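PDB 2QYH: hypothetical conserved protein from Geobacillus kaustophilus, which is of unknown function but belongs to the haloacid dehalogenase-like hydrolases, so it is probably a magnesium-dependent phosphatase. Local coordinates for residues 100-105 / 147-152; 63-68 / 143-148; 80-85 / 177-182; 75-80 / 189-194. All blocks are in the same frame, centred on the assembly; numbering follows the deposited sequence.

How the contacts relate
Following the chain from the N terminus, 63-68 comes first, at the end of a core strand, then 75-80 on the edge strand of the core sheet, 80-85 leading into the cap, and 100-105 inside the cap. Still within the cap, the chain closes contact 2 at 143-148 and, in overlapping residues, contact 1 at 147-152; on leaving it, contact 3 closes at 177-182, and contact 4 at 189-194, back in the core. Contact 1 is nested within contact 3, and contact 3 within contact 4, whereas contact 2 crosses both contacts 3 and 4. Contact 1 pairs two cap strands, contact 2 sets core against cap, contact 3 joins the two connections between them, and contact 4 packs a helix on the core edge.

Contact 1 of 4, residues 100-105 / 147-152; sequences PLVFMD and LLFCRA
Pro100-Val102 and Leu147-Phe149 form a buried antiparallel strand pairing in the sheet of the cap. Val102 and Leu147 are a hydrogen-bonded pair, in which Leu147 N donates to Val102 O at 2.8 Å, and Leu101 and Leu148 are the neighbouring non-hydrogen-bonded pair. Beyond the pairing, Phe149 N donates to Pro100 O over 2.9 Å. The two faces are filled by different side chains. On one, Leu101 CD1 meets Leu148 CD1 at 3.7 Å; Leu148 CG stands anti to the backbone N (chi1 176°), which carries that methyl across to Leu101. On the other, Val102 and Leu147 run alongside each other, CB to CB 3.9 Å, and the selenium of Met104, a selenomethionine, rests 4.1 Å from Leu147 CG. Strands 101-104 and 145-148 are adjacent in a five-stranded antiparallel sheet, consistent with the alpha/beta cap of Cof-type haloacid dehalogenase-like phosphatases. Phe149 shares the face of Val102. Its CB packs on Pro100 CG at 3.7 Å, the ring edge lies by Pro100 O, and CE1 and CZ reach Val102 CG2. An alanine at Phe149 would keep the CB contact with Pro100, but Val102 CG2 would probably lose the ring carbons packed on it, and a gap would open beneath helix 117-124. That helix covers the same side, Ile119 and Ser122 touching Phe149 and Met123 touching Leu147.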
loop_
_atom_site.group_PDB
_atom_site.type_symbol
_atom_site.label_atom_id
_atom_site.label_comp_id
_atom_site.label_asym_id
_atom_site.label_seq_id
_atom_site.Cartn_x
_atom_site.Cartn_y
_atom_site.Cartn_z
ATOM N N PRO D 100 -0.922 -21.947 16.195
ATOM C CA PRO D 100 -1.537 -21.755 14.880
ATOM C C PRO D 100 -0.500 -21.316 13.857
ATOM O O PRO D 100 0.645 -20.985 14.201
ATOM C CB PRO D 100 -2.563 -20.668 15.148
ATOM C CG PRO D 100 -1.808 -19.771 16.100
ATOM C CD PRO D 100 -1.115 -20.760 17.050
ATOM N N LEU D 101 -0.913 -21.329 12.595
ATOM C CA LEU D 101 -0.059 -20.893 11.501
ATOM C C LEU D 101 -0.854 -19.957 10.622
ATOM O O LEU D 101 -2.077 -19.878 10.719
ATOM C CB LEU D 101 0.398 -22.062 10.631
ATOM C CG LEU D 101 1.362 -23.107 11.170
ATOM C CD1 LEU D 101 0.723 -23.875 12.314
ATOM C CD2 LEU D 101 1.715 -24.045 10.034
ATOM N N VAL D 102 -0.143 -19.236 9.768
ATOM C CA VAL D 102 -0.781 -18.348 8.816
ATOM C C VAL D 102 -0.145 -18.722 7.491
ATOM O O VAL D 102 1.079 -18.798 7.387
ATOM C CB VAL D 102 -0.536 -16.858 9.150
ATOM C CG1 VAL D 102 -0.839 -15.987 7.936
ATOM C CG2 VAL D 102 -1.440 -16.440 10.312
ATOM N N PHE D 103 -0.989 -18.999 6.502
ATOM C CA PHE D 103 -0.538 -19.379 5.167
ATOM C C PHE D 103 -0.541 -18.153 4.266
ATOM O O PHE D 103 -1.538 -17.436 4.191
ATOM C CB PHE D 103 -1.466 -20.447 4.598
ATOM C CG PHE D 103 -1.748 -21.552 5.557
ATOM C CD1 PHE D 103 -0.737 -22.423 5.950
ATOM C CD2 PHE D 103 -3.018 -21.698 6.109
ATOM C CE1 PHE D 103 -0.986 -23.427 6.890
ATOM C CE2 PHE D 103 -3.280 -22.695 7.047
ATOM C CZ PHE D 103 -2.260 -23.562 7.440
HETATM N N MSE D 104 0.581 -17.930 3.582
HETATM C CA MSE D 104 0.752 -16.779 2.699
HETATM C C MSE D 104 1.059 -17.116 1.242
HETATM O O MSE D 104 1.899 -17.971 0.951
HETATM C CB MSE D 104 1.891 -15.908 3.211
HETATM C CG MSE D 104 1.798 -15.527 4.659
HETATM SE SE MSE D 104 3.504 -14.862 5.277
HETATM C CE MSE D 104 3.514 -13.147 4.389
ATOM N N ASP D 105 0.362 -16.452 0.324
ATOM C CA ASP D 105 0.641 -16.624 -1.095
ATOM C C ASP D 105 0.839 -15.213 -1.639
ATOM O O ASP D 105 0.937 -14.270 -0.863
ATOM C CB ASP D 105 -0.474 -17.394 -1.830
ATOM C CG ASP D 105 -1.780 -16.635 -1.919
ATOM O OD1 ASP D 105 -1.847 -15.455 -1.521
ATOM O OD2 ASP D 105 -2.753 -17.245 -2.413
ATOM N N LEU D 147 3.592 -18.718 8.608
ATOM C CA LEU D 147 3.928 -18.169 9.908
ATOM C C LEU D 147 3.501 -19.147 10.987
ATOM O O LEU D 147 2.366 -19.631 10.985
ATOM C CB LEU D 147 3.216 -16.834 10.113
ATOM C CG LEU D 147 3.676 -15.654 9.256
ATOM C CD1 LEU D 147 2.657 -14.538 9.349
ATOM C CD2 LEU D 147 5.047 -15.174 9.723
ATOM N N LEU D 148 4.424 -19.450 11.894
ATOM C CA LEU D 148 4.141 -20.352 13.001
ATOM C C LEU D 148 4.091 -19.496 14.246
ATOM O O LEU D 148 5.010 -18.714 14.503
ATOM C CB LEU D 148 5.247 -21.396 13.153
ATOM C CG LEU D 148 5.104 -22.345 14.349
ATOM C CD1 LEU D 148 3.855 -23.197 14.188
ATOM C CD2 LEU D 148 6.329 -23.227 14.442
ATOM N N PHE D 149 3.020 -19.628 15.016
ATOM C CA PHE D 149 2.902 -18.834 16.220
ATOM C C PHE D 149 3.163 -19.635 17.483
ATOM O O PHE D 149 2.323 -20.415 17.939
ATOM C CB PHE D 149 1.536 -18.161 16.267
ATOM C CG PHE D 149 1.292 -17.240 15.111
ATOM C CD1 PHE D 149 0.875 -17.741 13.884
ATOM C CD2 PHE D 149 1.536 -15.874 15.232
ATOM C CE1 PHE D 149 0.707 -16.898 12.791
ATOM C CE2 PHE D 149 1.371 -15.024 14.147
ATOM C CZ PHE D 149 0.956 -15.537 12.922
ATOM N N CYS D 150 4.362 -19.434 18.025
ATOM C CA CYS D 150 4.813 -20.089 19.237
ATOM C C CYS D 150 6.029 -19.302 19.702
ATOM O O CYS D 150 6.617 -18.541 18.924
ATOM C CB CYS D 150 5.217 -21.540 18.957
ATOM S SG CYS D 150 6.845 -21.726 18.197
ATOM N N ARG D 151 6.407 -19.493 20.964
ATOM C CA ARG D 151 7.554 -18.797 21.535
ATOM C C ARG D 151 8.847 -19.555 21.250
ATOM O O ARG D 151 8.823 -20.733 20.891
ATOM C CB ARG D 151 7.353 -18.613 23.042
ATOM C CG ARG D 151 6.174 -17.714 23.385
ATOM C CD ARG D 151 5.852 -17.725 24.872
ATOM N NE ARG D 151 4.712 -16.868 25.188
ATOM C CZ ARG D 151 4.750 -15.537 25.172
ATOM N NH1 ARG D 151 5.877 -14.905 24.859
ATOM N NH2 ARG D 151 3.657 -14.838 25.463
ATOM N N ALA D 152 9.975 -18.871 21.407
ATOM C CA ALA D 152 11.279 -19.471 21.148
ATOM C C ALA D 152 11.536 -20.733 21.975
ATOM O O ALA D 152 12.287 -21.617 21.558
ATOM C CB ALA D 152 12.382 -18.440 21.392
#

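Contact 2 of 4, residues 63-68 / 143-148; sequences VSFNGQ and IYQALL
Phe65 reaches from the end of core strand 62-64 to the start of cap strand 145-148 and touches Tyr144 and Gln145 there. Its CB lies beside the side-chain amide of Gln145. CG is anti to the carbonyl carbon (chi1 -76°), which sends the ring between these two residues. From CG outward the ring divides its contacts: CD1 meets Gln145 CB at 3.5 Å and CE1 stays near the same carbon, while on the other branch CD2 approaches Tyr144 CB at 3.5 Å and CE2 comes 3.9 Å from Tyr144 CD1. CZ, the tip, packs against the carbonyl oxygen of Asp105. Tyr144 CB sits over one face of the Phe65 ring in a CH-pi contact, 3.9 Å from the centroid, whereas the two rings, their planes 29° apart, are slid past each other and barely overlap. A classic beta bulge sets Tyr144 and Gln145 together opposite Met104. The contact bridges core and cap, the two parts between which the active-site cleft of this superfamily lies; a glycerol, probably from the crystallisation liquor, lies near Gln145, as such molecules often do in pockets. Replacing Phe65 by an alanine would probably leave Tyr144 CB and Gln145 CB without their aromatic partner and open a gap between core and cap. Next to it, Gln68 CB comes within 3.7 Å of Tyr144 O, and Gln68 O lies 3.3 Å from Tyr144 CD2.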
loop_
_atom_site.group_PDB
_atom_site.type_symbol
_atom_site.label_atom_id
_atom_site.label_comp_id
_atom_site.label_asym_id
_atom_site.label_seq_id
_atom_site.Cartn_x
_atom_site.Cartn_y
_atom_site.Cartn_z
ATOM N N VAL D 63 11.948 -9.524 -5.821
ATOM C CA VAL D 63 12.224 -10.812 -5.221
ATOM C C VAL D 63 11.480 -10.701 -3.897
ATOM O O VAL D 63 11.879 -9.927 -3.022
ATOM C CB VAL D 63 13.723 -11.007 -4.906
ATOM C CG1 VAL D 63 13.913 -12.274 -4.064
ATOM C CG2 VAL D 63 14.528 -11.114 -6.185
ATOM N N SER D 64 10.385 -11.441 -3.758
ATOM C CA SER D 64 9.608 -11.411 -2.522
ATOM C C SER D 64 9.657 -12.775 -1.835
ATOM O O SER D 64 10.218 -13.725 -2.373
ATOM C CB SER D 64 8.161 -11.029 -2.818
ATOM O OG SER D 64 7.509 -12.030 -3.579
ATOM N N PHE D 65 9.074 -12.858 -0.642
ATOM C CA PHE D 65 9.049 -14.101 0.132
ATOM C C PHE D 65 10.439 -14.725 0.262
ATOM O O PHE D 65 10.604 -15.926 0.056
ATOM C CB PHE D 65 8.106 -15.127 -0.519
ATOM C CG PHE D 65 6.637 -14.852 -0.303
ATOM C CD1 PHE D 65 6.116 -14.703 0.982
ATOM C CD2 PHE D 65 5.761 -14.817 -1.386
ATOM C CE1 PHE D 65 4.737 -14.530 1.189
ATOM C CE2 PHE D 65 4.386 -14.645 -1.189
ATOM C CZ PHE D 65 3.874 -14.503 0.104
ATOM N N ASN D 66 11.433 -13.910 0.603
ATOM C CA ASN D 66 12.806 -14.393 0.755
ATOM C C ASN D 66 13.255 -15.294 -0.388
ATOM O O ASN D 66 13.897 -16.316 -0.157
ATOM C CB ASN D 66 12.984 -15.168 2.065
ATOM C CG ASN D 66 12.697 -14.326 3.288
ATOM O OD1 ASN D 66 11.560 -14.255 3.745
ATOM N ND2 ASN D 66 13.727 -13.672 3.819
ATOM N N GLY D 67 12.892 -14.922 -1.611
ATOM C CA GLY D 67 13.301 -15.680 -2.776
ATOM C C GLY D 67 12.328 -16.678 -3.382
ATOM O O GLY D 67 12.578 -17.172 -4.477
ATOM N N GLN D 68 11.222 -16.971 -2.708
ATOM C CA GLN D 68 10.272 -17.955 -3.222
ATOM C C GLN D 68 9.275 -17.493 -4.278
ATOM O O GLN D 68 8.552 -18.315 -4.837
ATOM C CB GLN D 68 9.529 -18.608 -2.059
ATOM C CG GLN D 68 10.316 -19.754 -1.447
ATOM C CD GLN D 68 11.738 -19.361 -1.118
ATOM O OE1 GLN D 68 11.989 -18.674 -0.132
ATOM N NE2 GLN D 68 12.675 -19.779 -1.953
ATOM N N ILE D 143 1.426 -22.062 -1.483
ATOM C CA ILE D 143 1.852 -21.235 -0.371
ATOM C C ILE D 143 3.343 -21.027 -0.547
ATOM O O ILE D 143 4.075 -21.979 -0.811
ATOM C CB ILE D 143 1.569 -21.941 0.964
ATOM C CG1 ILE D 143 0.071 -22.214 1.081
ATOM C CG2 ILE D 143 2.062 -21.103 2.120
ATOM C CD1 ILE D 143 -0.792 -20.994 0.881
ATOM N N TYR D 144 3.805 -19.788 -0.417
ATOM C CA TYR D 144 5.225 -19.512 -0.597
ATOM C C TYR D 144 5.958 -19.304 0.711
ATOM O O TYR D 144 7.190 -19.354 0.762
ATOM C CB TYR D 144 5.416 -18.292 -1.493
ATOM C CG TYR D 144 4.854 -18.492 -2.876
ATOM C CD1 TYR D 144 3.630 -17.931 -3.244
ATOM C CD2 TYR D 144 5.522 -19.287 -3.806
ATOM C CE1 TYR D 144 3.086 -18.159 -4.507
ATOM C CE2 TYR D 144 4.987 -19.525 -5.069
ATOM C CZ TYR D 144 3.771 -18.960 -5.413
ATOM O OH TYR D 144 3.244 -19.205 -6.661
ATOM N N GLN D 145 5.197 -19.094 1.773
ATOM C CA GLN D 145 5.784 -18.864 3.076
ATOM C C GLN D 145 4.658 -18.961 4.087
ATOM O O GLN D 145 3.492 -18.741 3.751
ATOM C CB GLN D 145 6.423 -17.473 3.099
ATOM C CG GLN D 145 7.229 -17.148 4.329
ATOM C CD GLN D 145 8.039 -15.876 4.152
ATOM O OE1 GLN D 145 8.886 -15.787 3.256
ATOM N NE2 GLN D 145 7.785 -14.881 5.005
ATOM N N ALA D 146 4.996 -19.310 5.321
ATOM C CA ALA D 146 3.981 -19.432 6.350
ATOM C C ALA D 146 4.494 -18.838 7.641
ATOM O O ALA D 146 5.673 -18.489 7.755
ATOM C CB ALA D 146 3.601 -20.900 6.550
ATOM N N LEU D 147 3.592 -18.718 8.608
ATOM C CA LEU D 147 3.928 -18.169 9.908
ATOM C C LEU D 147 3.501 -19.147 10.987
ATOM O O LEU D 147 2.366 -19.631 10.985
ATOM C CB LEU D 147 3.216 -16.834 10.113
ATOM C CG LEU D 147 3.676 -15.654 9.256
ATOM C CD1 LEU D 147 2.657 -14.538 9.349
ATOM C CD2 LEU D 147 5.047 -15.174 9.723
ATOM N N LEU D 148 4.424 -19.450 11.894
ATOM C CA LEU D 148 4.141 -20.352 13.001
ATOM C C LEU D 148 4.091 -19.496 14.246
ATOM O O LEU D 148 5.010 -18.714 14.503
ATOM C CB LEU D 148 5.247 -21.396 13.153
ATOM C CG LEU D 148 5.104 -22.345 14.349
ATOM C CD1 LEU D 148 3.855 -23.197 14.188
ATOM C CD2 LEU D 148 6.329 -23.227 14.442
#

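Contact 3 of 4, residues 80-85 / 177-182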
loop_
_atom_site.group_PDB
_atom_site.type_symbol
_atom_site.label_atom_id
_atom_site.label_comp_id
_atom_site.label_asym_id
_atom_site.label_seq_id
_atom_site.Cartn_x
_atom_site.Cartn_y
_atom_site.Cartn_z
ATOM N N GLN D 80 8.765 -20.893 -6.063
ATOM C CA GLN D 80 8.988 -22.127 -5.337
ATOM C C GLN D 80 8.016 -22.235 -4.157
ATOM O O GLN D 80 8.271 -21.705 -3.077
ATOM C CB GLN D 80 10.426 -22.155 -4.824
ATOM C CG GLN D 80 10.862 -23.461 -4.198
ATOM C CD GLN D 80 12.103 -23.293 -3.331
ATOM O OE1 GLN D 80 13.054 -22.595 -3.705
ATOM N NE2 GLN D 80 12.101 -23.938 -2.167
ATOM N N PRO D 81 6.874 -22.908 -4.359
ATOM C CA PRO D 81 5.893 -23.068 -3.285
ATOM C C PRO D 81 6.469 -23.979 -2.212
ATOM O O PRO D 81 7.418 -24.727 -2.465
ATOM C CB PRO D 81 4.712 -23.746 -3.979
ATOM C CG PRO D 81 4.861 -23.358 -5.406
ATOM C CD PRO D 81 6.347 -23.426 -5.634
ATOM N N LEU D 82 5.900 -23.904 -1.016
ATOM C CA LEU D 82 6.311 -24.766 0.083
ATOM C C LEU D 82 5.724 -26.137 -0.261
ATOM O O LEU D 82 4.655 -26.210 -0.872
ATOM C CB LEU D 82 5.706 -24.256 1.390
ATOM C CG LEU D 82 6.599 -23.575 2.428
ATOM C CD1 LEU D 82 7.753 -22.820 1.773
ATOM C CD2 LEU D 82 5.725 -22.645 3.267
ATOM N N ARG D 83 6.418 -27.215 0.102
ATOM C CA ARG D 83 5.919 -28.570 -0.170
ATOM C C ARG D 83 4.618 -28.796 0.595
ATOM O O ARG D 83 4.625 -28.871 1.827
ATOM C CB ARG D 83 6.952 -29.615 0.259
ATOM C CG ARG D 83 8.208 -29.611 -0.590
ATOM C CD ARG D 83 9.268 -30.536 -0.025
ATOM N NE ARG D 83 8.758 -31.885 0.200
ATOM C CZ ARG D 83 9.458 -32.856 0.779
ATOM N NH1 ARG D 83 10.700 -32.627 1.187
ATOM N NH2 ARG D 83 8.915 -34.053 0.957
ATOM N N ARG D 84 3.508 -28.904 -0.136
ATOM C CA ARG D 84 2.197 -29.091 0.484
ATOM C C ARG D 84 2.194 -30.217 1.515
ATOM O O ARG D 84 1.624 -30.083 2.601
ATOM C CB ARG D 84 1.138 -29.361 -0.583
ATOM C CG ARG D 84 -0.275 -29.306 -0.040
ATOM C CD ARG D 84 -1.299 -29.497 -1.133
ATOM N NE ARG D 84 -1.046 -30.724 -1.878
ATOM C CZ ARG D 84 -1.885 -31.249 -2.765
ATOM N NH1 ARG D 84 -3.043 -30.653 -3.023
ATOM N NH2 ARG D 84 -1.565 -32.374 -3.394
ATOM N N GLU D 85 2.833 -31.326 1.163
ATOM C CA GLU D 85 2.936 -32.483 2.044
ATOM C C GLU D 85 3.437 -32.049 3.422
ATOM O O GLU D 85 2.801 -32.311 4.447
ATOM C CB GLU D 85 3.915 -33.489 1.438
ATOM C CG GLU D 85 4.205 -34.706 2.294
ATOM C CD GLU D 85 5.565 -35.303 1.988
ATOM O OE1 GLU D 85 5.879 -35.485 0.791
ATOM O OE2 GLU D 85 6.317 -35.591 2.944
ATOM N N VAL D 177 8.328 -19.270 8.290
ATOM C CA VAL D 177 8.556 -20.623 7.817
ATOM C C VAL D 177 8.902 -20.563 6.326
ATOM O O VAL D 177 8.030 -20.333 5.487
ATOM C CB VAL D 177 7.295 -21.498 8.025
ATOM C CG1 VAL D 177 7.560 -22.925 7.558
ATOM C CG2 VAL D 177 6.890 -21.480 9.484
ATOM N N LEU D 178 10.177 -20.745 6.002
ATOM C CA LEU D 178 10.607 -20.718 4.605
ATOM C C LEU D 178 11.167 -22.088 4.259
ATOM O O LEU D 178 11.427 -22.903 5.143
ATOM C CB LEU D 178 11.708 -19.665 4.369
ATOM C CG LEU D 178 12.006 -18.531 5.358
ATOM C CD1 LEU D 178 13.110 -17.656 4.774
ATOM C CD2 LEU D 178 10.765 -17.698 5.638
ATOM N N PRO D 179 11.353 -22.369 2.964
ATOM C CA PRO D 179 11.900 -23.680 2.620
ATOM C C PRO D 179 13.398 -23.646 2.879
ATOM O O PRO D 179 14.054 -22.636 2.622
ATOM C CB PRO D 179 11.578 -23.801 1.139
ATOM C CG PRO D 179 11.745 -22.387 0.663
ATOM C CD PRO D 179 11.047 -21.588 1.752
ATOM N N ALA D 180 13.942 -24.731 3.410
ATOM C CA ALA D 180 15.373 -24.760 3.653
ATOM C C ALA D 180 16.031 -24.510 2.303
ATOM O O ALA D 180 15.646 -25.103 1.294
ATOM C CB ALA D 180 15.793 -26.110 4.203
ATOM N N GLY D 181 17.004 -23.612 2.283
ATOM C CA GLY D 181 17.683 -23.322 1.038
ATOM C C GLY D 181 17.192 -22.042 0.407
ATOM O O GLY D 181 17.784 -21.565 -0.551
ATOM N N GLY D 182 16.112 -21.479 0.938
ATOM C CA GLY D 182 15.593 -20.246 0.384
ATOM C C GLY D 182 16.062 -18.986 1.090
ATOM O O GLY D 182 16.157 -18.941 2.321
HETATM O O HOH W 1 15.279 -23.999 -1.828
HETATM O O HOH W 2 16.088 -21.622 -2.992
#
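Apolar packing joins Leu82 to the end of strand 174-179. Its CD1 branch meets Pro179 CD at 3.5 Å, the two side chains crossing at about a right angle, while CD2 turns to the strand backbone and lies 3.9 Å from Val177 O. Phe165 touches both Leu82 and Val177, and Val87 and Leu90 of helix 84-96 close in on Leu82 and Val177 respectively. A polar group also packs on the proline: Gln80 brings NE2 to the ring, 3.2 Å from Pro179 CG. With CG anti to the backbone N (chi1 -172°), the glutamine stretches away from its own backbone, and this carries NE2 to Pro179 CB and CG.

Residues 80-85 lead from the core into the cap and 177-182 lead back, so the contact sets the two connections side by side, as expected where a cap is inserted into the core of a haloacid dehalogenase-like hydrolase. The return begins with a type II beta turn from Pro179 to Gly182, closed by the bond from Gly182 N to Pro179 O at 2.9 Å. Gly181 holds the positive phi (101°) of the third turn position, which suits a residue without a side chain.

Water-mediated bonds add a polar link. Gln80 NE2 donates to one water at 3.2 Å, which in turn reaches Ala180 O weakly; a second water lies between Gln80 OE1 and Gly181 O, though it may not serve both. Gln80 OE1 also accepts a bond from Tyr78 OH.

Contact 4 of 4, residues 75-80 / 189-194; sequences NVLYKQ and RMMIEK
The ring of Tyr78 lies under the selenium of Met190, a selenomethionine, in a Met-aromatic contact: SE stands 4.0 Å from the ring centroid and 17° off the ring normal, shifted toward the rim so that CE2 is its nearest ring atom. Met190 is poorly ordered, and its exact pose is less sure than its place over the face. Strand 75-79 has a classic beta bulge here, Leu77 and Tyr78 sharing Val70 of the adjacent strand as their partner, and the CB atoms of these two consecutive residues both point at helix 184-195. The helix thus packs on the edge strand 75-79 of the eight-stranded mixed sheet of the core, the axes of the two short segments coming within 8.8 Å at an angle of 120°.

Leu77 carries the other half of the contact. With CG anti to the backbone N (chi1 -167°), its CD2 branch extends to the helix and enters between two side chains, 3.3 Å from the CE methyl of Met191, also a selenomethionine, and 3.6 Å from Lys194 CB. Leu77 and Lys194 run antiparallel alongside each other, and the aliphatic start of the lysine, CB and CG, does the packing. Bends along the Met191 side chain bring its CE to Leu77; the same residue touches Val70 and Phe72 of strand 69-72, which carries the packing on to the next strand. At the far end of the lysine, Lys194 NZ lies 4.2 Å from Tyr78 CD2, oblique to the ring.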
loop_
_atom_site.group_PDB
_atom_site.type_symbol
_atom_site.label_atom_id
_atom_site.label_comp_id
_atom_site.label_asym_id
_atom_site.label_seq_id
_atom_site.Cartn_x
_atom_site.Cartn_y
_atom_site.Cartn_z
ATOM N N ASN D 75 5.669 -9.959 -14.636
ATOM C CA ASN D 75 5.431 -11.388 -14.824
ATOM C C ASN D 75 6.290 -12.272 -13.936
ATOM O O ASN D 75 7.472 -12.003 -13.738
ATOM C CB ASN D 75 5.655 -11.762 -16.288
ATOM C CG ASN D 75 4.808 -10.931 -17.230
ATOM O OD1 ASN D 75 3.585 -10.877 -17.097
ATOM N ND2 ASN D 75 5.454 -10.276 -18.186
ATOM N N VAL D 76 5.687 -13.333 -13.407
ATOM C CA VAL D 76 6.391 -14.253 -12.537
ATOM C C VAL D 76 7.565 -14.836 -13.295
ATOM O O VAL D 76 7.413 -15.327 -14.406
ATOM C CB VAL D 76 5.465 -15.382 -12.055
ATOM C CG1 VAL D 76 6.243 -16.358 -11.186
ATOM C CG2 VAL D 76 4.306 -14.791 -11.265
ATOM N N LEU D 77 8.739 -14.777 -12.680
ATOM C CA LEU D 77 9.964 -15.264 -13.294
ATOM C C LEU D 77 10.394 -16.578 -12.676
ATOM O O LEU D 77 10.992 -17.424 -13.336
ATOM C CB LEU D 77 11.078 -14.233 -13.104
ATOM C CG LEU D 77 12.311 -14.467 -13.968
ATOM C CD1 LEU D 77 12.220 -13.589 -15.172
ATOM C CD2 LEU D 77 13.571 -14.152 -13.191
ATOM N N TYR D 78 10.090 -16.736 -11.397
ATOM C CA TYR D 78 10.446 -17.938 -10.668
ATOM C C TYR D 78 9.576 -18.060 -9.432
ATOM O O TYR D 78 9.295 -17.066 -8.766
ATOM C CB TYR D 78 11.923 -17.878 -10.265
ATOM C CG TYR D 78 12.343 -18.952 -9.292
ATOM C CD1 TYR D 78 12.264 -18.750 -7.917
ATOM C CD2 TYR D 78 12.752 -20.202 -9.751
ATOM C CE1 TYR D 78 12.578 -19.772 -7.027
ATOM C CE2 TYR D 78 13.065 -21.227 -8.871
ATOM C CZ TYR D 78 12.976 -21.013 -7.516
ATOM O OH TYR D 78 13.261 -22.057 -6.655
ATOM N N LYS D 79 9.128 -19.270 -9.133
ATOM C CA LYS D 79 8.318 -19.474 -7.945
ATOM C C LYS D 79 8.502 -20.861 -7.363
ATOM O O LYS D 79 8.427 -21.866 -8.063
ATOM C CB LYS D 79 6.840 -19.189 -8.225
ATOM C CG LYS D 79 6.258 -19.843 -9.448
ATOM C CD LYS D 79 4.807 -19.423 -9.619
ATOM C CE LYS D 79 4.219 -19.952 -10.922
ATOM N NZ LYS D 79 4.296 -21.438 -10.984
ATOM N N GLN D 80 8.765 -20.893 -6.063
ATOM C CA GLN D 80 8.988 -22.127 -5.337
ATOM C C GLN D 80 8.016 -22.235 -4.157
ATOM O O GLN D 80 8.271 -21.705 -3.077
ATOM C CB GLN D 80 10.426 -22.155 -4.824
ATOM C CG GLN D 80 10.862 -23.461 -4.198
ATOM C CD GLN D 80 12.103 -23.293 -3.331
ATOM O OE1 GLN D 80 13.054 -22.595 -3.705
ATOM N NE2 GLN D 80 12.101 -23.938 -2.167
ATOM N N ARG D 189 19.819 -14.381 -7.220
ATOM C CA ARG D 189 20.691 -15.161 -8.083
ATOM C C ARG D 189 19.996 -15.651 -9.356
ATOM O O ARG D 189 20.593 -15.592 -10.428
ATOM C CB ARG D 189 21.293 -16.346 -7.335
ATOM C CG ARG D 189 22.334 -17.092 -8.153
ATOM C CD ARG D 189 23.128 -18.044 -7.285
ATOM N NE ARG D 189 22.850 -19.450 -7.562
ATOM C CZ ARG D 189 21.640 -19.999 -7.546
ATOM N NH1 ARG D 189 20.576 -19.261 -7.272
ATOM N NH2 ARG D 189 21.496 -21.295 -7.780
HETATM N N MSE D 190 18.756 -16.135 -9.269
HETATM C CA MSE D 190 18.100 -16.580 -10.501
HETATM C C MSE D 190 17.451 -15.466 -11.267
HETATM O O MSE D 190 17.219 -15.588 -12.465
HETATM C CB MSE D 190 17.049 -17.649 -10.268
HETATM C CG MSE D 190 16.752 -17.948 -8.858
HETATM SE SE MSE D 190 16.623 -19.850 -8.758
HETATM C CE MSE D 190 17.305 -20.376 -10.495
HETATM N N MSE D 191 17.114 -14.390 -10.573
HETATM C CA MSE D 191 16.549 -13.268 -11.270
HETATM C C MSE D 191 17.619 -12.911 -12.309
HETATM O O MSE D 191 17.334 -12.848 -13.512
HETATM C CB MSE D 191 16.339 -12.099 -10.321
HETATM C CG MSE D 191 16.186 -10.777 -11.038
HETATM SE SE MSE D 191 14.396 -10.094 -11.041
HETATM C CE MSE D 191 13.731 -10.953 -12.624
ATOM N N ILE D 192 18.860 -12.725 -11.843
ATOM C CA ILE D 192 19.952 -12.353 -12.734
ATOM C C ILE D 192 20.403 -13.469 -13.667
ATOM O O ILE D 192 20.952 -13.206 -14.741
ATOM C CB ILE D 192 21.173 -11.803 -11.951
ATOM C CG1 ILE D 192 21.845 -12.919 -11.147
ATOM C CG2 ILE D 192 20.721 -10.674 -11.030
ATOM C CD1 ILE D 192 23.078 -12.474 -10.399
ATOM N N GLU D 193 20.174 -14.714 -13.270
ATOM C CA GLU D 193 20.540 -15.839 -14.113
ATOM C C GLU D 193 19.570 -15.855 -15.287
ATOM O O GLU D 193 19.983 -15.933 -16.440
ATOM C CB GLU D 193 20.441 -17.142 -13.331
ATOM C CG GLU D 193 21.780 -17.717 -12.936
ATOM C CD GLU D 193 21.648 -18.926 -12.026
ATOM O OE1 GLU D 193 20.770 -19.784 -12.290
ATOM O OE2 GLU D 193 22.432 -19.018 -11.054
ATOM N N LYS D 194 18.280 -15.755 -14.983
ATOM C CA LYS D 194 17.244 -15.761 -16.007
ATOM C C LYS D 194 17.338 -14.527 -16.901
ATOM O O LYS D 194 17.113 -14.613 -18.106
ATOM C CB LYS D 194 15.845 -15.809 -15.373
ATOM C CG LYS D 194 15.550 -16.994 -14.458
ATOM C CD LYS D 194 15.613 -18.326 -15.183
ATOM C CE LYS D 194 14.896 -19.426 -14.397
ATOM N NZ LYS D 194 15.393 -19.579 -13.000
#